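Local atomic coordinates of uncharacterized protein (Bacteroides ovatus, PDB entry 4IRT), a protein that is of unknown function but, as a putative neuraminidase of the BNR-repeat family, may cleave sialic acid from glycans. Residues T16-T21 with G67-A72; V22-S27 with H73-M78; L170-N175 with P232-N237. All coordinates share one frame; numbering follows the deposited sequence. Where two conformers were deposited one is given.

Contact 1. Residues T16-T21 with G67-A72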
# COMPACT_ATOMS: atom_id res chain seq x y z
N THR A 16 14.35 -10.18 -6.59
CA THR A 16 13.38 -10.21 -5.52
C THR A 16 12.19 -9.33 -5.92
O THR A 16 12.24 -8.66 -6.94
CB THR A 16 13.93 -9.64 -4.18
OG1 THR A 16 14.06 -8.21 -4.31
CG2 THR A 16 15.27 -10.28 -3.79
N SER A 17 11.15 -9.31 -5.10
CA SER A 17 9.93 -8.52 -5.33
C SER A 17 9.98 -7.11 -4.74
O SER A 17 8.96 -6.47 -4.61
CB SER A 17 8.71 -9.24 -4.74
OG SER A 17 8.92 -9.56 -3.37
N VAL A 18 11.18 -6.62 -4.41
CA VAL A 18 11.33 -5.32 -3.76
C VAL A 18 10.65 -4.16 -4.50
O VAL A 18 10.09 -3.23 -3.86
CB VAL A 18 12.83 -5.02 -3.42
CG1 VAL A 18 13.63 -4.69 -4.66
CG2 VAL A 18 12.91 -3.89 -2.39
N ASN A 19 10.62 -4.22 -5.83
CA ASN A 19 9.98 -3.15 -6.60
C ASN A 19 8.47 -3.29 -6.68
O ASN A 19 7.81 -2.35 -7.10
CB ASN A 19 10.52 -3.10 -8.02
CG ASN A 19 11.87 -2.44 -8.13
OD1 ASN A 19 12.26 -1.59 -7.33
ND2 ASN A 19 12.58 -2.79 -9.18
N THR A 20 7.94 -4.46 -6.29
CA THR A 20 6.55 -4.83 -6.58
C THR A 20 5.82 -5.42 -5.34
O THR A 20 5.28 -6.52 -5.39
CB THR A 20 6.52 -5.85 -7.74
OG1 THR A 20 7.29 -7.02 -7.37
CG2 THR A 20 7.09 -5.26 -9.02
N THR A 21 5.84 -4.72 -4.21
CA THR A 21 5.05 -5.15 -3.07
C THR A 21 3.80 -4.28 -2.98
O THR A 21 3.73 -3.17 -3.52
CB THR A 21 5.80 -5.09 -1.73
OG1 THR A 21 5.77 -3.74 -1.23
CG2 THR A 21 7.24 -5.63 -1.86
N GLY A 67 19.82 0.74 -2.59
CA GLY A 67 19.16 -0.04 -1.55
C GLY A 67 19.59 -1.50 -1.51
O GLY A 67 20.14 -2.06 -2.49
N ASN A 68 19.37 -2.14 -0.37
CA ASN A 68 19.61 -3.58 -0.23
C ASN A 68 18.50 -4.38 -0.90
O ASN A 68 17.64 -4.92 -0.24
CB ASN A 68 19.73 -3.96 1.24
CG ASN A 68 20.07 -5.41 1.43
OD1 ASN A 68 20.62 -6.05 0.52
ND2 ASN A 68 19.76 -5.94 2.60
N VAL A 69 18.53 -4.43 -2.21
CA VAL A 69 17.47 -5.02 -3.02
C VAL A 69 17.30 -6.53 -2.83
O VAL A 69 16.23 -7.06 -3.09
CB VAL A 69 17.65 -4.68 -4.52
CG1 VAL A 69 17.50 -3.17 -4.74
CG2 VAL A 69 19.00 -5.14 -5.04
N LYS A 70 18.32 -7.22 -2.32
CA LYS A 70 18.17 -8.63 -1.91
C LYS A 70 17.19 -8.87 -0.77
O LYS A 70 16.76 -10.01 -0.58
CB LYS A 70 19.54 -9.23 -1.56
CG LYS A 70 20.40 -9.41 -2.78
CD LYS A 70 21.72 -10.05 -2.42
CE LYS A 70 22.74 -9.91 -3.54
NZ LYS A 70 22.45 -10.88 -4.62
N ASP A 71 16.82 -7.83 -0.03
CA ASP A 71 15.76 -7.89 0.98
C ASP A 71 14.50 -7.19 0.46
O ASP A 71 14.43 -5.95 0.37
CB ASP A 71 16.23 -7.24 2.29
CG ASP A 71 15.32 -7.52 3.45
OD1 ASP A 71 14.10 -7.68 3.25
OD2 ASP A 71 15.82 -7.52 4.60
N ALA A 72 13.50 -7.98 0.10
CA ALA A 72 12.25 -7.45 -0.45
C ALA A 72 11.47 -6.57 0.50
O ALA A 72 10.49 -5.95 0.08
CB ALA A 72 11.35 -8.60 -0.94

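Contact 2. Residues V22-S27 with H73-M78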
# COMPACT_ATOMS: atom_id res chain seq x y z
N VAL A 22 2.79 -4.82 -2.31
CA VAL A 22 1.49 -4.17 -2.17
C VAL A 22 1.62 -2.90 -1.31
O VAL A 22 0.78 -2.01 -1.42
CB VAL A 22 0.45 -5.16 -1.57
CG1 VAL A 22 0.69 -5.37 -0.08
CG2 VAL A 22 -0.96 -4.69 -1.81
N PHE A 23 2.69 -2.81 -0.53
CA PHE A 23 2.84 -1.76 0.46
C PHE A 23 3.79 -0.62 0.02
O PHE A 23 4.20 0.19 0.83
CB PHE A 23 3.20 -2.31 1.84
CG PHE A 23 4.40 -3.19 1.87
CD1 PHE A 23 5.67 -2.67 1.99
CD2 PHE A 23 4.26 -4.58 1.83
CE1 PHE A 23 6.78 -3.49 2.01
CE2 PHE A 23 5.36 -5.41 1.86
CZ PHE A 23 6.62 -4.87 1.94
N ARG A 24 4.09 -0.55 -1.27
CA ARG A 24 4.71 0.64 -1.82
C ARG A 24 3.67 1.76 -1.90
O ARG A 24 2.71 1.68 -2.67
CB ARG A 24 5.31 0.31 -3.18
CG ARG A 24 6.42 -0.73 -3.10
CD ARG A 24 7.37 -0.73 -4.32
NE ARG A 24 7.97 0.59 -4.52
CZ ARG A 24 8.40 1.11 -5.67
NH1 ARG A 24 8.48 0.40 -6.81
NH2 ARG A 24 8.84 2.37 -5.68
N ASN A 25 3.85 2.78 -1.09
CA ASN A 25 2.88 3.87 -0.95
C ASN A 25 3.62 5.19 -1.06
O ASN A 25 3.92 5.82 -0.02
CB ASN A 25 2.16 3.75 0.42
CG ASN A 25 1.09 2.64 0.42
OD1 ASN A 25 0.08 2.76 -0.27
ND2 ASN A 25 1.33 1.59 1.13
N ASN A 26 3.95 5.64 -2.28
CA ASN A 26 3.59 5.09 -3.58
C ASN A 26 4.81 4.70 -4.42
O ASN A 26 5.96 5.19 -4.21
CB ASN A 26 2.85 6.15 -4.39
CG ASN A 26 1.42 6.32 -3.97
OD1 ASN A 26 1.04 6.05 -2.81
ND2 ASN A 26 0.61 6.81 -4.89
N SER A 27 4.59 3.79 -5.34
CA SER A 27 5.56 3.53 -6.39
C SER A 27 5.35 4.48 -7.57
O SER A 27 6.28 4.75 -8.31
CB SER A 27 5.40 2.09 -6.88
OG SER A 27 4.09 1.85 -7.37
N HIS A 73 11.85 -6.52 1.78
CA HIS A 73 11.24 -5.55 2.69
C HIS A 73 11.61 -4.11 2.38
O HIS A 73 10.87 -3.17 2.74
CB HIS A 73 11.64 -5.80 4.14
CG HIS A 73 11.09 -7.08 4.68
ND1 HIS A 73 11.71 -8.30 4.51
CD2 HIS A 73 9.95 -7.34 5.36
CE1 HIS A 73 10.98 -9.25 5.06
NE2 HIS A 73 9.92 -8.69 5.61
N ASN A 74 12.78 -3.95 1.75
CA ASN A 74 13.49 -2.67 1.72
C ASN A 74 13.00 -1.70 0.61
O ASN A 74 13.79 -1.10 -0.15
CB ASN A 74 14.99 -2.93 1.61
CG ASN A 74 15.60 -3.49 2.88
OD1 ASN A 74 15.06 -4.42 3.50
ND2 ASN A 74 16.74 -2.93 3.28
N ILE A 75 11.68 -1.56 0.55
CA ILE A 75 11.02 -0.84 -0.54
C ILE A 75 11.23 0.67 -0.55
O ILE A 75 11.68 1.26 0.44
CB ILE A 75 9.51 -1.14 -0.53
CG1 ILE A 75 8.87 -0.64 0.79
CG2 ILE A 75 9.29 -2.63 -0.71
CD1 ILE A 75 8.12 0.64 0.62
N ILE A 76 10.86 1.26 -1.67
CA ILE A 76 10.82 2.70 -1.87
C ILE A 76 9.34 3.14 -1.85
O ILE A 76 8.50 2.61 -2.62
CB ILE A 76 11.36 3.08 -3.26
CG1 ILE A 76 12.80 2.60 -3.48
CG2 ILE A 76 11.24 4.59 -3.51
CD1 ILE A 76 13.08 2.27 -4.94
N SER A 77 9.04 4.13 -1.03
CA SER A 77 7.77 4.84 -1.10
C SER A 77 8.03 6.32 -1.39
O SER A 77 8.91 6.95 -0.77
CB SER A 77 7.01 4.73 0.23
OG SER A 77 6.41 3.45 0.43
N MSE A 78 7.23 6.87 -2.30
CA MSE A 78 7.31 8.27 -2.70
C MSE A 78 5.97 8.97 -2.67
O MSE A 78 4.90 8.32 -2.61
CB MSE A 78 7.92 8.37 -4.10
CG MSE A 78 6.88 8.24 -5.19
SE MSE A 78 7.54 7.95 -7.01
CE MSE A 78 8.70 9.46 -7.15

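Contact 3. Residues L170-N175 with P232-N237. With EDO (1,2-ethanediol), chain K.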
# COMPACT_ATOMS: atom_id res chain seq x y z
N LEU A 170 -0.80 5.11 18.61
CA LEU A 170 -2.13 5.08 18.05
C LEU A 170 -2.76 3.71 18.23
O LEU A 170 -3.90 3.62 18.67
CB LEU A 170 -2.05 5.45 16.57
CG LEU A 170 -3.36 5.51 15.80
CD1 LEU A 170 -4.39 6.39 16.51
CD2 LEU A 170 -3.08 6.06 14.41
N ILE A 171 -2.00 2.66 17.90
CA ILE A 171 -2.43 1.27 18.09
C ILE A 171 -1.51 0.66 19.13
O ILE A 171 -0.29 0.72 19.00
CB ILE A 171 -2.38 0.47 16.79
CG1 ILE A 171 -3.24 1.09 15.69
CG2 ILE A 171 -2.87 -0.95 17.00
CD1 ILE A 171 -3.03 0.44 14.33
N ASP A 172 -2.11 0.11 20.19
CA ASP A 172 -1.37 -0.39 21.33
C ASP A 172 -1.45 -1.91 21.35
O ASP A 172 -2.51 -2.47 21.55
CB ASP A 172 -1.98 0.19 22.62
CG ASP A 172 -1.14 -0.07 23.86
OD1 ASP A 172 -0.06 -0.73 23.79
OD2 ASP A 172 -1.57 0.40 24.94
N GLY A 173 -0.30 -2.54 21.13
CA GLY A 173 -0.15 -3.99 21.23
C GLY A 173 0.04 -4.48 22.65
O GLY A 173 0.15 -5.68 22.86
N GLU A 174 0.10 -3.55 23.60
CA GLU A 174 0.11 -3.85 25.03
C GLU A 174 1.20 -4.84 25.45
O GLU A 174 0.99 -5.67 26.35
CB GLU A 174 -1.25 -4.39 25.50
CG GLU A 174 -2.42 -3.46 25.26
CD GLU A 174 -3.73 -4.07 25.71
OE1 GLU A 174 -3.99 -4.05 26.92
OE2 GLU A 174 -4.47 -4.57 24.86
N ASN A 175 2.36 -4.72 24.81
CA ASN A 175 3.49 -5.63 25.02
C ASN A 175 3.17 -7.11 24.83
O ASN A 175 3.85 -7.95 25.38
CB ASN A 175 4.11 -5.40 26.40
CG ASN A 175 4.54 -3.95 26.60
OD1 ASN A 175 5.28 -3.39 25.79
ND2 ASN A 175 4.04 -3.32 27.66
N PRO A 232 -4.72 5.03 23.44
CA PRO A 232 -4.52 4.38 22.16
C PRO A 232 -5.56 3.29 21.93
O PRO A 232 -6.31 2.90 22.86
CB PRO A 232 -3.12 3.78 22.30
CG PRO A 232 -2.96 3.51 23.75
CD PRO A 232 -3.69 4.62 24.43
N ILE A 233 -5.59 2.77 20.71
CA ILE A 233 -6.58 1.75 20.38
C ILE A 233 -5.98 0.39 20.64
O ILE A 233 -4.94 0.05 20.07
CB ILE A 233 -7.05 1.84 18.91
CG1 ILE A 233 -7.47 3.29 18.58
CG2 ILE A 233 -8.21 0.88 18.69
CD1 ILE A 233 -7.80 3.52 17.11
N LYS A 234 -6.66 -0.38 21.49
CA LYS A 234 -6.24 -1.71 21.93
C LYS A 234 -7.22 -2.78 21.44
O LYS A 234 -8.30 -2.47 20.92
CB LYS A 234 -6.29 -1.79 23.46
CG LYS A 234 -5.53 -0.74 24.24
CD LYS A 234 -5.71 -0.95 25.75
CE LYS A 234 -7.12 -0.56 26.23
NZ LYS A 234 -7.68 -1.49 27.26
N LEU A 235 -6.86 -4.04 21.66
CA LEU A 235 -7.75 -5.17 21.42
C LEU A 235 -9.16 -4.91 21.93
O LEU A 235 -10.15 -5.15 21.23
CB LEU A 235 -7.19 -6.42 22.12
CG LEU A 235 -7.93 -7.70 21.72
CD1 LEU A 235 -7.28 -8.34 20.50
CD2 LEU A 235 -7.96 -8.68 22.87
N SER A 236 -9.26 -4.39 23.15
CA SER A 236 -10.55 -4.28 23.79
C SER A 236 -11.48 -3.21 23.22
O SER A 236 -12.67 -3.44 23.20
CB SER A 236 -10.39 -4.05 25.30
OG SER A 236 -9.77 -2.81 25.53
N ASN A 237 -10.96 -2.07 22.77
CA ASN A 237 -11.82 -0.95 22.33
C ASN A 237 -11.87 -0.74 20.83
O ASN A 237 -12.65 0.09 20.34
CB ASN A 237 -11.45 0.37 23.07
CG ASN A 237 -10.03 0.84 22.79
OD1 ASN A 237 -9.14 0.03 22.55
ND2 ASN A 237 -9.82 2.15 22.83
C1 EDO K . 0.85 -2.27 17.45
O1 EDO K . 2.07 -2.59 18.11
C2 EDO K . 1.08 -1.19 16.39
O2 EDO K . 1.44 0.07 16.97
O HOH W 1 -4.01 -4.67 22.33
O HOH W 2 -7.13 -4.71 25.13

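Contact 1. Residues T16-T21 with G67-A72
T16 and V18 reach out from one loop to meet the backbone and side chain of V69 and the backbone around A72. The hydroxyl of T16 comes almost head-on to a carbonyl: OG1 donates to V69 O at 2.7 Å, with a C=O...donor angle of 166°. With chi1 at 72°, OG1 sits between the backbone N and the carbonyl carbon of T16, where it can also accept from V18 N at 3.3 Å, two residues on, and so closes an ST turn. The same rotation sets the T16 methyl near two successive carbonyl oxygens, its CG2 3.4 Å from V69 O and close to K70 O. V18 wedges in beside it with its two branches divided: CG1 meets V69 CB at 4.0 Å, the two valine side chains crossing obliquely, while CG2 is 3.8 Å from D71 O. Between these branches, V18 CB rests on the backbone of A72. At the far end T21 adds a methyl, CG2 3.8 Å from A72 O. Each loop brings a type I beta turn, S17 to T20 on one side and N68 to D71 on the other, and V69 also packs on Y13 and Y40. The D71 carboxylate is hydrogen-bonded by OD1 to H73 ND1 and by OD2 to H93 ND1. Together the turns join the loop before strand 28-31 to the loop before strand 76-80. Chemically, one buried hydroxyl serves both sides, giving its proton across the contact and taking an N-H from its own turn. The bond it gives is the one hydrogen bond between the two segments; the remaining contacts are van der Waals, largely from V18 and the T16 methyl.

Contact 2. Residues V22-S27 with H73-M78
R24 binds I76 through its side chain, N25 N bonds to the S77 hydroxyl, and N26 pairs with selenomethionine M78 backbone to backbone. R24 grips one carbonyl side-on: NE donates to I76 O at 2.8 Å and NH2 to the same oxygen at 3.1 Å, with I76 O in the guanidinium plane. A bend at chi3 (56°) turns the group to that oxygen, S27 CB lies over its centre on one face, and NH2 also bonds S38 O on strand 34-40. Between backbones, N26 N to M78 O (2.9 Å) and M78 N to N26 O (2.8 Å) form a reciprocal pair, next to the cis peptide that precedes N26. A mixed bond runs from backbone to hydroxyl, N25 N to S77 OG at 3.1 Å, and S77 OG is also bonded to P127 O. Apolar contact comes from the F23 ring, whose CE1 is 3.7 Å from I75 CG1, and from the R24 methylenes passing I75. M78 bends its selenium to 3.7 Å from S27 O. Strands 34-40 and 86-90 both lie against I76 and M78, and strand 124-131 meets N25 and H73. The contact thus joins the lead-in to strand 28-31 to strand 76-80, the first strand of the next sheet.

Contact 3. Residues L170-N175 with P232-N237
The carboxylate of D172 lies between two unlike neighbours: the ring of P232 comes obliquely on one side of its plane, CG 3.6 Å from D172 OD2, and on the other E174 N donates to D172 OD1 at 2.8 Å, 53° out of the plane. That second bond closes an Asx turn. The carboxylate of E174 has the aliphatic chain of K234 over one face, K234 CD 3.7 Å from E174 CD, the two side chains crossing at about a right angle. Two waters donate to E174 OE2; one also takes D172 O and L235 N as partners, the other S236 N. Bends at chi3 (-72°) and chi4 bring K234 NZ to S236 OG (3.0 Å), leaving NZ 4.5 Å from E174 OE1, beyond a salt bridge. With the lysine chain of K234 cut back to an alanine, S236 OG would probably lose its ammonium partner and the E174 carboxylate the methylenes over its face. The backbones are also bonded directly: I233 N donates to L170 O and D172 N to I233 O, both at 2.8 Å and nearly straight. L170 CD1 and I233 CD1 approach loosely, to 4.5 Å, and L170 packs on L193 of strand 191-198. A bound 1,2-ethanediol, probably from the crystallisation liquor, donates to I171 O. The pattern is that of a lone beta bridge, I171 with I233, joining the crossover from strand 162-167 to strand 178-185 with the loop that leads into strand 239-242, consistent with a link between neighbouring blades of a beta-propeller.

Contacts 1 and 2 are consecutive halves of one interface: 16-21 runs straight into 22-27 and 67-72 into 73-78, their centres about 10 Å apart. R24 NH1 probably bonds to N19 O at 2.8 Å. The centre of contact 1 lies about 15 Å, and that of contact 2 about 7 Å, from the chain centre, so the seam runs inward. It joins the loop before strand 28-31 to the loop before, and the beginning of, strand 76-80. Contact 3, later in sequence, is centred about 31 Å from contact 1 and 26 Å from contact 2, touching neither; it joins loop 168-177 to the loop before strand 239-242. This suits a beta-propeller whose blades are tied near the middle and toward the periphery.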